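Long-range contacts in exoribonuclease II, mitochondrial (Candida glabrata, PDB 6F3H), which degrades RNA from its 3' end as the exoribonuclease component of the mitochondrial degradosome mtEXO, and binds magnesium in its RNB-family domain: residues T60-T65 with Y75-S80; R633-L638 with H685-N690; L638-Q643 with S670-S675. The protein carries 1 engineered substitution. All blocks are in the same frame, centred on the assembly; numbering follows the deposited sequence.

Contact 1: T60-T65 with Y75-S80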
loop_
_atom_site.group_PDB
_atom_site.type_symbol
_atom_site.label_atom_id
_atom_site.label_comp_id
_atom_site.label_asym_id
_atom_site.label_seq_id
_atom_site.Cartn_x
_atom_site.Cartn_y
_atom_site.Cartn_z
ATOM N N THR A 60 18.478 1.021 21.230
ATOM C CA THR A 60 18.346 2.273 21.940
ATOM C C THR A 60 18.164 3.430 20.960
ATOM O O THR A 60 17.208 4.201 21.087
ATOM C CB THR A 60 19.570 2.441 22.824
ATOM O OG1 THR A 60 20.701 2.719 21.993
ATOM C CG2 THR A 60 19.833 1.138 23.565
ATOM N N ASP A 61 19.004 3.513 19.924
ATOM C CA ASP A 61 18.821 4.495 18.846
ATOM C C ASP A 61 18.913 3.776 17.510
ATOM O O ASP A 61 19.989 3.248 17.168
ATOM C CB ASP A 61 19.846 5.633 18.885
ATOM N N PRO A 62 17.842 3.726 16.735
ATOM C CA PRO A 62 17.880 2.985 15.474
ATOM C C PRO A 62 17.947 3.892 14.257
ATOM O O PRO A 62 17.441 3.528 13.191
ATOM C CB PRO A 62 16.569 2.198 15.503
ATOM C CG PRO A 62 15.653 3.045 16.368
ATOM C CD PRO A 62 16.468 4.097 17.085
ATOM N N ARG A 63 18.568 5.064 14.382
ATOM C CA ARG A 63 18.634 5.954 13.238
ATOM C C ARG A 63 19.924 5.800 12.459
ATOM O O ARG A 63 20.986 5.466 12.991
ATOM C CB ARG A 63 18.458 7.412 13.622
ATOM C CG ARG A 63 17.280 7.627 14.473
ATOM C CD ARG A 63 17.394 8.956 15.094
ATOM N NE ARG A 63 18.482 8.982 16.045
ATOM C CZ ARG A 63 18.863 10.083 16.675
ATOM N NH1 ARG A 63 18.251 11.246 16.429
ATOM N NH2 ARG A 63 19.873 10.018 17.527
ATOM N N TYR A 64 19.806 6.094 11.179
ATOM C CA TYR A 64 20.942 6.110 10.307
ATOM C C TYR A 64 21.655 7.429 10.431
ATOM O O TYR A 64 21.060 8.461 10.736
ATOM C CB TYR A 64 20.493 5.919 8.879
ATOM C CG TYR A 64 20.033 4.528 8.598
ATOM C CD1 TYR A 64 18.790 4.081 9.026
ATOM C CD2 TYR A 64 20.844 3.653 7.903
ATOM C CE1 TYR A 64 18.371 2.787 8.760
ATOM C CE2 TYR A 64 20.440 2.379 7.632
ATOM C CZ TYR A 64 19.207 1.938 8.054
ATOM O OH TYR A 64 18.841 0.638 7.752
ATOM N N THR A 65 22.934 7.401 10.117
ATOM C CA THR A 65 23.727 8.606 10.112
ATOM C C THR A 65 23.964 8.983 8.673
ATOM O O THR A 65 24.410 8.159 7.874
ATOM C CB THR A 65 25.051 8.401 10.808
ATOM O OG1 THR A 65 24.830 7.667 12.020
ATOM C CG2 THR A 65 25.671 9.731 11.092
ATOM N N TYR A 75 21.133 12.455 11.662
ATOM C CA TYR A 75 20.605 11.177 12.121
ATOM C C TYR A 75 19.130 11.156 11.798
ATOM O O TYR A 75 18.399 12.069 12.191
ATOM C CB TYR A 75 20.812 11.005 13.612
ATOM C CG TYR A 75 22.249 11.129 13.981
ATOM C CD1 TYR A 75 23.124 10.057 13.849
ATOM C CD2 TYR A 75 22.745 12.330 14.436
ATOM C CE1 TYR A 75 24.452 10.181 14.206
ATOM C CE2 TYR A 75 24.063 12.474 14.780
ATOM C CZ TYR A 75 24.919 11.396 14.666
ATOM O OH TYR A 75 26.251 11.526 15.011
ATOM N N ALA A 76 18.691 10.138 11.076
ATOM C CA ALA A 76 17.319 10.167 10.621
ATOM C C ALA A 76 16.772 8.764 10.522
ATOM O O ALA A 76 17.512 7.796 10.340
ATOM C CB ALA A 76 17.182 10.864 9.266
HETATM N N MSE A 77 15.453 8.677 10.642
HETATM C CA MSE A 77 14.743 7.439 10.435
HETATM C C MSE A 77 14.882 7.024 9.008
HETATM O O MSE A 77 14.753 7.832 8.100
HETATM C CB MSE A 77 13.260 7.578 10.781
HETATM C CG MSE A 77 12.982 7.478 12.263
HETATM SE SE MSE A 77 14.111 6.126 13.113
HETATM C CE MSE A 77 13.794 6.581 14.993
ATOM N N LYS A 78 15.131 5.742 8.827
ATOM C CA LYS A 78 15.120 5.134 7.513
ATOM C C LYS A 78 14.052 5.730 6.607
ATOM O O LYS A 78 14.304 5.977 5.432
ATOM C CB LYS A 78 14.903 3.637 7.687
ATOM C CG LYS A 78 14.629 2.904 6.416
ATOM C CD LYS A 78 14.232 1.458 6.730
ATOM C CE LYS A 78 12.706 1.253 6.785
ATOM N NZ LYS A 78 12.139 0.605 5.547
ATOM N N ASN A 79 12.865 5.984 7.136
ATOM C CA ASN A 79 11.765 6.456 6.309
ATOM C C ASN A 79 11.789 7.947 6.059
ATOM O O ASN A 79 10.962 8.442 5.284
ATOM C CB ASN A 79 10.461 6.064 6.949
ATOM C CG ASN A 79 10.336 4.603 7.026
ATOM O OD1 ASN A 79 11.165 3.948 7.654
ATOM N ND2 ASN A 79 9.353 4.053 6.342
ATOM N N SER A 80 12.712 8.667 6.680
ATOM C CA SER A 80 12.909 10.043 6.275
ATOM C C SER A 80 13.578 10.148 4.915
ATOM O O SER A 80 13.750 11.262 4.432
ATOM C CB SER A 80 13.746 10.789 7.308
ATOM O OG SER A 80 13.118 10.784 8.579
#

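Contact 2: R633-L638 with H685-N690. With nucleotides of chain C.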
loop_
_atom_site.group_PDB
_atom_site.type_symbol
_atom_site.label_atom_id
_atom_site.label_comp_id
_atom_site.label_asym_id
_atom_site.label_seq_id
_atom_site.Cartn_x
_atom_site.Cartn_y
_atom_site.Cartn_z
ATOM N N ARG A 633 6.546 -11.536 -4.563
ATOM C CA ARG A 633 6.472 -10.659 -3.414
ATOM C C ARG A 633 7.675 -11.000 -2.555
ATOM O O ARG A 633 7.838 -12.153 -2.149
ATOM C CB ARG A 633 5.175 -10.860 -2.635
ATOM C CG ARG A 633 5.281 -10.320 -1.216
ATOM C CD ARG A 633 3.983 -10.382 -0.451
ATOM N NE ARG A 633 2.839 -10.192 -1.321
ATOM C CZ ARG A 633 1.590 -10.429 -0.946
ATOM N NH1 ARG A 633 1.353 -10.876 0.288
ATOM N NH2 ARG A 633 0.591 -10.239 -1.811
ATOM N N CYS A 634 8.502 -9.999 -2.260
ATOM C CA CYS A 634 9.823 -10.209 -1.692
ATOM C C CYS A 634 9.955 -9.407 -0.421
ATOM O O CYS A 634 9.148 -8.525 -0.136
ATOM C CB CYS A 634 10.941 -9.824 -2.666
ATOM S SG CYS A 634 10.554 -10.231 -4.366
ATOM N N TYR A 635 10.983 -9.736 0.349
ATOM C CA TYR A 635 11.268 -9.004 1.572
ATOM C C TYR A 635 12.757 -9.153 1.819
ATOM O O TYR A 635 13.242 -10.281 1.952
ATOM C CB TYR A 635 10.446 -9.530 2.755
ATOM C CG TYR A 635 10.739 -8.827 4.062
ATOM C CD1 TYR A 635 11.923 -9.057 4.734
ATOM C CD2 TYR A 635 9.844 -7.932 4.625
ATOM C CE1 TYR A 635 12.228 -8.413 5.913
ATOM C CE2 TYR A 635 10.152 -7.273 5.819
ATOM C CZ TYR A 635 11.354 -7.528 6.453
ATOM O OH TYR A 635 11.724 -6.921 7.633
ATOM N N ASN A 636 13.463 -8.019 1.917
ATOM C CA ASN A 636 14.913 -8.020 2.054
ATOM C C ASN A 636 15.357 -7.920 3.487
ATOM O O ASN A 636 16.352 -8.536 3.865
ATOM C CB ASN A 636 15.554 -6.843 1.328
ATOM C CG ASN A 636 15.519 -6.975 -0.155
ATOM O OD1 ASN A 636 15.165 -8.020 -0.688
ATOM N ND2 ASN A 636 15.886 -5.898 -0.847
ATOM N N GLY A 637 14.715 -7.078 4.255
ATOM C CA GLY A 637 15.235 -6.793 5.559
ATOM C C GLY A 637 16.156 -5.608 5.450
ATOM O O GLY A 637 16.286 -4.970 4.399
ATOM N N LEU A 638 16.828 -5.327 6.555
ATOM C CA LEU A 638 17.686 -4.160 6.650
ATOM C C LEU A 638 19.155 -4.530 6.825
ATOM O O LEU A 638 19.504 -5.604 7.325
ATOM C CB LEU A 638 17.251 -3.256 7.805
ATOM C CG LEU A 638 15.871 -2.606 7.731
ATOM C CD1 LEU A 638 15.608 -1.750 8.941
ATOM C CD2 LEU A 638 15.789 -1.744 6.502
ATOM N N HIS A 685 11.398 -13.982 0.101
ATOM C CA HIS A 685 10.544 -13.311 1.072
ATOM C C HIS A 685 11.014 -13.870 2.398
ATOM O O HIS A 685 10.580 -14.933 2.838
ATOM C CB HIS A 685 9.067 -13.556 0.808
ATOM C CG HIS A 685 8.165 -12.696 1.637
ATOM N ND1 HIS A 685 8.325 -12.557 3.000
ATOM C CD2 HIS A 685 7.123 -11.902 1.299
ATOM C CE1 HIS A 685 7.411 -11.732 3.472
ATOM N NE2 HIS A 685 6.669 -11.318 2.460
ATOM N N LYS A 686 11.980 -13.178 2.987
ATOM C CA LYS A 686 12.758 -13.692 4.105
ATOM C C LYS A 686 11.980 -13.793 5.405
ATOM O O LYS A 686 12.595 -14.213 6.390
ATOM C CB LYS A 686 13.980 -12.821 4.270
ATOM C CG LYS A 686 14.886 -12.952 3.070
ATOM C CD LYS A 686 16.210 -12.338 3.373
ATOM C CE LYS A 686 17.023 -12.178 2.118
ATOM N NZ LYS A 686 18.249 -11.386 2.402
HETATM N N MSE A 687 10.687 -13.461 5.431
HETATM C CA MSE A 687 9.806 -13.672 6.612
HETATM C C MSE A 687 9.062 -14.968 6.591
HETATM O O MSE A 687 8.912 -15.650 7.594
HETATM C CB MSE A 687 8.733 -12.586 6.731
HETATM C CG MSE A 687 9.254 -11.203 6.644
HETATM SE SE MSE A 687 10.444 -10.977 8.152
HETATM C CE MSE A 687 9.394 -9.886 9.372
ATOM N N ILE A 688 8.529 -15.245 5.412
ATOM C CA ILE A 688 7.782 -16.463 5.195
ATOM C C ILE A 688 8.717 -17.657 5.237
ATOM O O ILE A 688 8.333 -18.753 5.663
ATOM C CB ILE A 688 7.058 -16.308 3.854
ATOM C CG1 ILE A 688 5.960 -15.271 4.018
ATOM C CG2 ILE A 688 6.498 -17.616 3.393
ATOM C CD1 ILE A 688 5.207 -15.022 2.777
ATOM N N GLY A 689 9.956 -17.459 4.822
ATOM C CA GLY A 689 10.915 -18.525 4.834
ATOM C C GLY A 689 12.219 -18.045 4.258
ATOM O O GLY A 689 12.664 -16.929 4.535
ATOM N N ASN A 690 12.826 -18.875 3.430
ATOM C CA ASN A 690 14.089 -18.529 2.805
ATOM C C ASN A 690 13.960 -18.677 1.310
ATOM O O ASN A 690 14.924 -19.005 0.626
ATOM C CB ASN A 690 15.210 -19.422 3.312
ATOM C CG ASN A 690 14.823 -20.874 3.294
ATOM O OD1 ASN A 690 13.984 -21.314 4.076
ATOM N ND2 ASN A 690 15.403 -21.625 2.367
ATOM P P A C 3 4.005 -9.463 4.090
ATOM O OP1 A C 3 4.402 -9.784 2.694
ATOM O OP2 A C 3 3.151 -8.303 4.347
ATOM O "O5'" A C 3 3.283 -10.712 4.766
ATOM C "C5'" A C 3 3.852 -12.007 4.697
ATOM C "C4'" A C 3 2.962 -13.050 5.328
ATOM O "O4'" A C 3 2.911 -12.853 6.765
ATOM C "C3'" A C 3 1.502 -13.040 4.889
ATOM O "O3'" A C 3 1.295 -13.711 3.662
ATOM C "C2'" A C 3 0.793 -13.670 6.077
ATOM O "O2'" A C 3 0.931 -15.072 6.084
ATOM C "C1'" A C 3 1.610 -13.105 7.234
ATOM N N9 A C 3 1.053 -11.816 7.606
ATOM C C8 A C 3 1.377 -10.582 7.122
ATOM N N7 A C 3 0.654 -9.635 7.639
ATOM C C5 A C 3 -0.187 -10.322 8.481
ATOM C C6 A C 3 -1.188 -9.883 9.318
ATOM N N6 A C 3 -1.510 -8.598 9.435
ATOM N N1 A C 3 -1.841 -10.836 10.022
ATOM C C2 A C 3 -1.492 -12.132 9.888
ATOM N N3 A C 3 -0.555 -12.670 9.122
ATOM C C4 A C 3 0.035 -11.677 8.456
ATOM P P G C 2 4.879 -4.585 6.234
ATOM O OP1 G C 2 4.992 -4.520 4.740
ATOM O OP2 G C 2 3.696 -4.163 7.039
ATOM O "O5'" G C 2 5.142 -6.065 6.731
ATOM C "C5'" G C 2 6.381 -6.693 6.471
ATOM C "C4'" G C 2 6.345 -8.149 6.838
ATOM O "O4'" G C 2 6.302 -8.308 8.271
ATOM C "C3'" G C 2 5.146 -8.926 6.348
ATOM O "O3'" G C 2 5.292 -9.284 4.994
ATOM C "C2'" G C 2 5.113 -10.108 7.301
ATOM O "O2'" G C 2 6.062 -11.091 6.936
ATOM C "C1'" G C 2 5.572 -9.460 8.600
ATOM N N9 G C 2 4.434 -8.996 9.361
ATOM C C8 G C 2 4.082 -7.676 9.421
ATOM N N7 G C 2 3.031 -7.507 10.152
ATOM C C5 G C 2 2.708 -8.791 10.565
ATOM C C6 G C 2 1.652 -9.204 11.382
ATOM O O6 G C 2 0.811 -8.447 11.873
ATOM N N1 G C 2 1.650 -10.600 11.585
ATOM C C2 G C 2 2.563 -11.512 11.063
ATOM N N2 G C 2 2.369 -12.822 11.396
ATOM N N3 G C 2 3.578 -11.112 10.277
ATOM C C4 G C 2 3.566 -9.756 10.089
ATOM P P U C 4 0.143 -13.237 2.663
ATOM O OP1 U C 4 0.337 -13.864 1.342
ATOM O OP2 U C 4 -0.113 -11.789 2.764
ATOM O "O5'" U C 4 -1.103 -13.954 3.287
ATOM C "C5'" U C 4 -1.026 -15.325 3.582
ATOM C "C4'" U C 4 -2.297 -15.742 4.213
ATOM O "O4'" U C 4 -2.356 -15.206 5.557
ATOM C "C3'" U C 4 -3.527 -15.170 3.554
ATOM O "O3'" U C 4 -3.882 -15.820 2.353
ATOM C "C2'" U C 4 -4.554 -15.261 4.668
ATOM O "O2'" U C 4 -5.011 -16.594 4.824
ATOM C "C1'" U C 4 -3.696 -14.898 5.883
ATOM N N1 U C 4 -3.798 -13.455 6.202
ATOM C C2 U C 4 -4.812 -13.104 7.067
ATOM O O2 U C 4 -5.567 -13.917 7.567
ATOM N N3 U C 4 -4.907 -11.772 7.345
ATOM C C4 U C 4 -4.103 -10.778 6.837
ATOM O O4 U C 4 -4.325 -9.617 7.194
ATOM C C5 U C 4 -3.073 -11.214 5.934
ATOM C C6 U C 4 -2.958 -12.508 5.652
#

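Contact 3: L638-Q643 with S670-S675. With nucleotides of chain C.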
loop_
_atom_site.group_PDB
_atom_site.type_symbol
_atom_site.label_atom_id
_atom_site.label_comp_id
_atom_site.label_asym_id
_atom_site.label_seq_id
_atom_site.Cartn_x
_atom_site.Cartn_y
_atom_site.Cartn_z
ATOM N N LEU A 638 16.828 -5.327 6.555
ATOM C CA LEU A 638 17.686 -4.160 6.650
ATOM C C LEU A 638 19.155 -4.530 6.825
ATOM O O LEU A 638 19.504 -5.604 7.325
ATOM C CB LEU A 638 17.251 -3.256 7.805
ATOM C CG LEU A 638 15.871 -2.606 7.731
ATOM C CD1 LEU A 638 15.608 -1.750 8.941
ATOM C CD2 LEU A 638 15.789 -1.744 6.502
ATOM N N ASN A 639 20.016 -3.624 6.380
ATOM C CA ASN A 639 21.422 -3.679 6.740
ATOM C C ASN A 639 21.541 -3.104 8.146
ATOM O O ASN A 639 21.213 -1.932 8.360
ATOM C CB ASN A 639 22.245 -2.874 5.740
ATOM C CG ASN A 639 22.160 -3.435 4.333
ATOM O OD1 ASN A 639 21.567 -2.821 3.445
ATOM N ND2 ASN A 639 22.743 -4.608 4.125
ATOM N N LEU A 640 21.991 -3.912 9.109
ATOM C CA LEU A 640 21.973 -3.513 10.514
ATOM C C LEU A 640 23.350 -3.570 11.170
ATOM O O LEU A 640 24.211 -4.370 10.789
ATOM C CB LEU A 640 21.022 -4.389 11.326
ATOM C CG LEU A 640 19.554 -4.112 11.071
ATOM C CD1 LEU A 640 18.733 -5.104 11.837
ATOM C CD2 LEU A 640 19.234 -2.703 11.524
ATOM N N GLY A 641 23.527 -2.734 12.202
ATOM C CA GLY A 641 24.761 -2.751 12.953
ATOM C C GLY A 641 24.917 -4.038 13.729
ATOM O O GLY A 641 23.953 -4.739 14.027
ATOM N N ASN A 642 26.164 -4.340 14.082
ATOM C CA ASN A 642 26.454 -5.646 14.657
ATOM C C ASN A 642 25.752 -5.821 15.992
ATOM O O ASN A 642 25.183 -6.886 16.268
ATOM C CB ASN A 642 27.963 -5.841 14.777
ATOM C CG ASN A 642 28.586 -6.277 13.461
ATOM O OD1 ASN A 642 27.875 -6.583 12.495
ATOM N ND2 ASN A 642 29.913 -6.298 13.408
ATOM N N GLN A 643 25.750 -4.768 16.816
ATOM C CA GLN A 643 25.073 -4.861 18.098
ATOM C C GLN A 643 23.569 -4.951 17.904
ATOM O O GLN A 643 22.895 -5.719 18.602
ATOM C CB GLN A 643 25.459 -3.680 18.987
ATOM C CG GLN A 643 24.459 -3.369 20.078
ATOM C CD GLN A 643 25.002 -2.367 21.080
ATOM O OE1 GLN A 643 26.220 -2.224 21.233
ATOM N NE2 GLN A 643 24.101 -1.649 21.750
ATOM N N SER A 670 10.625 -3.415 16.072
ATOM C CA SER A 670 10.018 -2.732 14.927
ATOM C C SER A 670 10.957 -1.724 14.309
ATOM O O SER A 670 10.869 -1.467 13.104
ATOM C CB SER A 670 8.729 -2.023 15.340
ATOM N N SER A 671 11.903 -1.217 15.090
ATOM C CA SER A 671 12.879 -0.272 14.583
ATOM C C SER A 671 13.910 -0.935 13.677
ATOM O O SER A 671 14.802 -0.233 13.176
ATOM C CB SER A 671 13.570 0.410 15.766
ATOM N N GLN A 672 13.806 -2.262 13.468
ATOM C CA GLN A 672 14.724 -3.029 12.626
ATOM C C GLN A 672 14.030 -3.823 11.519
ATOM O O GLN A 672 14.628 -4.753 10.972
ATOM C CB GLN A 672 15.567 -3.978 13.480
ATOM C CG GLN A 672 15.764 -3.497 14.905
ATOM C CD GLN A 672 16.810 -4.292 15.638
ATOM O OE1 GLN A 672 17.515 -5.095 15.035
ATOM N NE2 GLN A 672 16.933 -4.063 16.942
ATOM N N LEU A 673 12.802 -3.477 11.154
ATOM C CA LEU A 673 12.115 -4.218 10.110
ATOM C C LEU A 673 11.898 -3.394 8.858
ATOM O O LEU A 673 11.749 -2.179 8.916
ATOM C CB LEU A 673 10.757 -4.700 10.569
ATOM C CG LEU A 673 10.810 -5.512 11.833
ATOM C CD1 LEU A 673 9.385 -5.614 12.351
ATOM C CD2 LEU A 673 11.418 -6.857 11.487
ATOM N N SER A 674 11.855 -4.092 7.731
ATOM C CA SER A 674 11.552 -3.568 6.409
ATOM C C SER A 674 10.061 -3.782 6.097
ATOM O O SER A 674 9.259 -4.101 6.986
ATOM C CB SER A 674 12.477 -4.272 5.403
ATOM O OG SER A 674 12.187 -3.950 4.053
ATOM N N SER A 675 9.693 -3.660 4.823
ATOM C CA SER A 675 8.367 -4.016 4.357
ATOM C C SER A 675 8.530 -4.842 3.095
ATOM O O SER A 675 9.610 -4.902 2.497
ATOM C CB SER A 675 7.483 -2.786 4.100
ATOM O OG SER A 675 7.566 -2.327 2.758
ATOM P P A C 1 7.070 1.129 7.561
ATOM O OP1 A C 1 6.217 1.475 6.402
ATOM O OP2 A C 1 8.282 0.282 7.371
ATOM O "O5'" A C 1 6.051 0.411 8.546
ATOM C "C5'" A C 1 5.472 -0.827 8.182
ATOM C "C4'" A C 1 6.391 -1.973 8.525
ATOM O "O4'" A C 1 6.633 -1.985 9.958
ATOM C "C3'" A C 1 5.828 -3.347 8.224
ATOM O "O3'" A C 1 6.050 -3.763 6.906
ATOM C "C2'" A C 1 6.480 -4.231 9.269
ATOM O "O2'" A C 1 7.823 -4.513 8.904
ATOM C "C1'" A C 1 6.491 -3.290 10.463
ATOM N N9 A C 1 5.210 -3.307 11.189
ATOM C C8 A C 1 3.940 -3.512 10.696
ATOM N N7 A C 1 3.006 -3.425 11.599
ATOM C C5 A C 1 3.707 -3.126 12.757
ATOM C C6 A C 1 3.286 -2.907 14.071
ATOM N N6 A C 1 2.000 -2.965 14.434
ATOM N N1 A C 1 4.232 -2.628 14.997
ATOM C C2 A C 1 5.514 -2.576 14.622
ATOM N N3 A C 1 6.039 -2.762 13.415
ATOM C C4 A C 1 5.065 -3.037 12.523
ATOM P P G C 2 4.879 -4.585 6.234
ATOM O OP1 G C 2 4.992 -4.520 4.740
ATOM O OP2 G C 2 3.696 -4.163 7.039
ATOM O "O5'" G C 2 5.142 -6.065 6.731
ATOM C "C5'" G C 2 6.381 -6.693 6.471
ATOM C "C4'" G C 2 6.345 -8.149 6.838
ATOM O "O4'" G C 2 6.302 -8.308 8.271
ATOM C "C3'" G C 2 5.146 -8.926 6.348
ATOM O "O3'" G C 2 5.292 -9.284 4.994
ATOM C "C2'" G C 2 5.113 -10.108 7.301
ATOM O "O2'" G C 2 6.062 -11.091 6.936
ATOM C "C1'" G C 2 5.572 -9.460 8.600
ATOM N N9 G C 2 4.434 -8.996 9.361
ATOM C C8 G C 2 4.082 -7.676 9.421
ATOM N N7 G C 2 3.031 -7.507 10.152
ATOM C C5 G C 2 2.708 -8.791 10.565
ATOM C C6 G C 2 1.652 -9.204 11.382
ATOM O O6 G C 2 0.811 -8.447 11.873
ATOM N N1 G C 2 1.650 -10.600 11.585
ATOM C C2 G C 2 2.563 -11.512 11.063
ATOM N N2 G C 2 2.369 -12.822 11.396
ATOM N N3 G C 2 3.578 -11.112 10.277
ATOM C C4 G C 2 3.566 -9.756 10.089
HETATM O O HOH W 1 16.037 -6.612 8.781
#

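Contact 1: T60-T65 with Y75-S80
Tyr64 and Ala76 form an antiparallel hydrogen-bonded pair: Tyr64 N reaches Ala76 O at 3.0 Å, and Ala76 N returns the bond to Tyr64 O at 2.9 Å. Next along the hairpin, Thr65 and Tyr75 make a non-hydrogen-bonded pair. Their side chains run alongside each other in the same direction, and the branch of Thr65 meets the CE1 side of the Tyr75 ring, with CG2 3.4 Å from CE1.

Arg63 packs through its aliphatic stem and the face of its guanidinium. A bend at chi3 (-68°) lays its guanidinium flat over the root of the Tyr75 side chain, so that Tyr75 CB sits 3.7 Å above the group's centre. The aromatic ring itself lies beyond, its plane 28° from that of the guanidinium. Further back, Arg63 CG packs on the selenomethionine Met77 at its CE (3.7 Å), a methyl that also approaches Pro62. On the Tyr64 and Ala76 side of the sheet, Tyr64 CE1 rests 3.7 Å from Lys78 CB, the two side chains extending the same way, and the tyrosine also packs on Cys52 of the neighbouring strand. Past Lys78, Asn79 packs on a phosphate of the bound RNA.

Here is the open end of a beta hairpin in the N-terminal antiparallel sheet: 73-76 is an edge strand, and 64-68 lies between it and 50-54, where the Thr65 backbone bonds to Val53 and Asn54.

Contact 2: R633-L638 with H685-N690
Tyr635 and His685 face each other across a single backbone bridge, CA to CA 4.4 Å, and just beyond it Lys686 N gives a weak hydrogen bond to Tyr635 O.

Tyr635 turns its ring onto the selenomethionine Met687. CG of Met687 stands over the ring, 3.8 Å from its centroid, and SE follows over the same ring at 4.1 Å, a Met-aromatic contact. The tyrosine hydroxyl is held elsewhere, by Ser674 N. His685 is clamped on both faces: Tyr635 CB makes a CH-pi contact 3.9 Å from the imidazole centroid, and Ile688 CD1 covers the opposite face. Arg633 lies alongside, its CG meeting the ring edge at His685 CD2, 3.5 Å away.

His685 NE2 donates to OP1 of A3 of chain C at 2.7 Å in a nearly straight bond (171°); chi1 of -170° carries the ring out to the RNA and chi2 of -49° turns NE2 to the phosphate. Arg633 NH1 reaches OP2 of U4 of chain C by a weak hydrogen bond at 3.0 Å.

The packing on both faces would limit rotation of the imidazole while its NE2 edge grips one phosphate and the arginine only weakly reaches the next, consistent with recognition of the RNA backbone rather than of particular bases.

Contact 3: L638-Q643 with S670-S675
Leu638 and Leu640 both direct their side chains at Gln672, and this is where the contact is close-packed. CD1 of Leu638 lies 3.7 Å from the carbonyl carbon of Gln672, against the peptide link to Leu673, while its CD2 branch comes to 4.3 Å from Ser674 CB. Leu640 crosses the glutamine at about a right angle. Its CG lies opposite its own carbonyl carbon (chi1 -73°), and an extended chi2 (176°) then sets CD1 3.7 Å from Gln672 CB, beside the aliphatic stem.

The polar side is looser. Between the backbones a water accepts from Leu638 N (2.7 Å) and donates to Gln672 O (3.2 Å), bridging main chains that do not bond directly. Past Leu640 the chain swings off through Gly641, the N-cap of helix 642-657.

Leu673 points away from the leucines toward the RNA, its CB 3.4 Å from O2' of A1 of chain C. Ser674 O also faces that hydroxyl, at a modelled distance too short to trust in detail.

The contact joins the loop leading into helix 642-657 to the type I turn Ser670-Leu673 and the residue after it, bringing the two ends of this helical pair together within the RNB domain, at the wall of the RNA path.

From the N terminus, contact 1 comes first and closes only a short hairpin loop, long before the other two begin. Contact 2 then closes a far larger loop, from strand 632-634 to the segment before helix 703-716, and contact 3 falls wholly within it, tying off helices 642-657 and 663-670. Leu638 ends the first segment of contact 2 and begins that of contact 3, where it does its packing, and Gly637 CA lies against Ser674 CB. Contact 1, though remote in sequence, packs on the same region: Lys78 touches Leu638 and Pro62 touches Ser671. Through these touches the N-terminal sheet rests on the RNB domain beside the bound RNA.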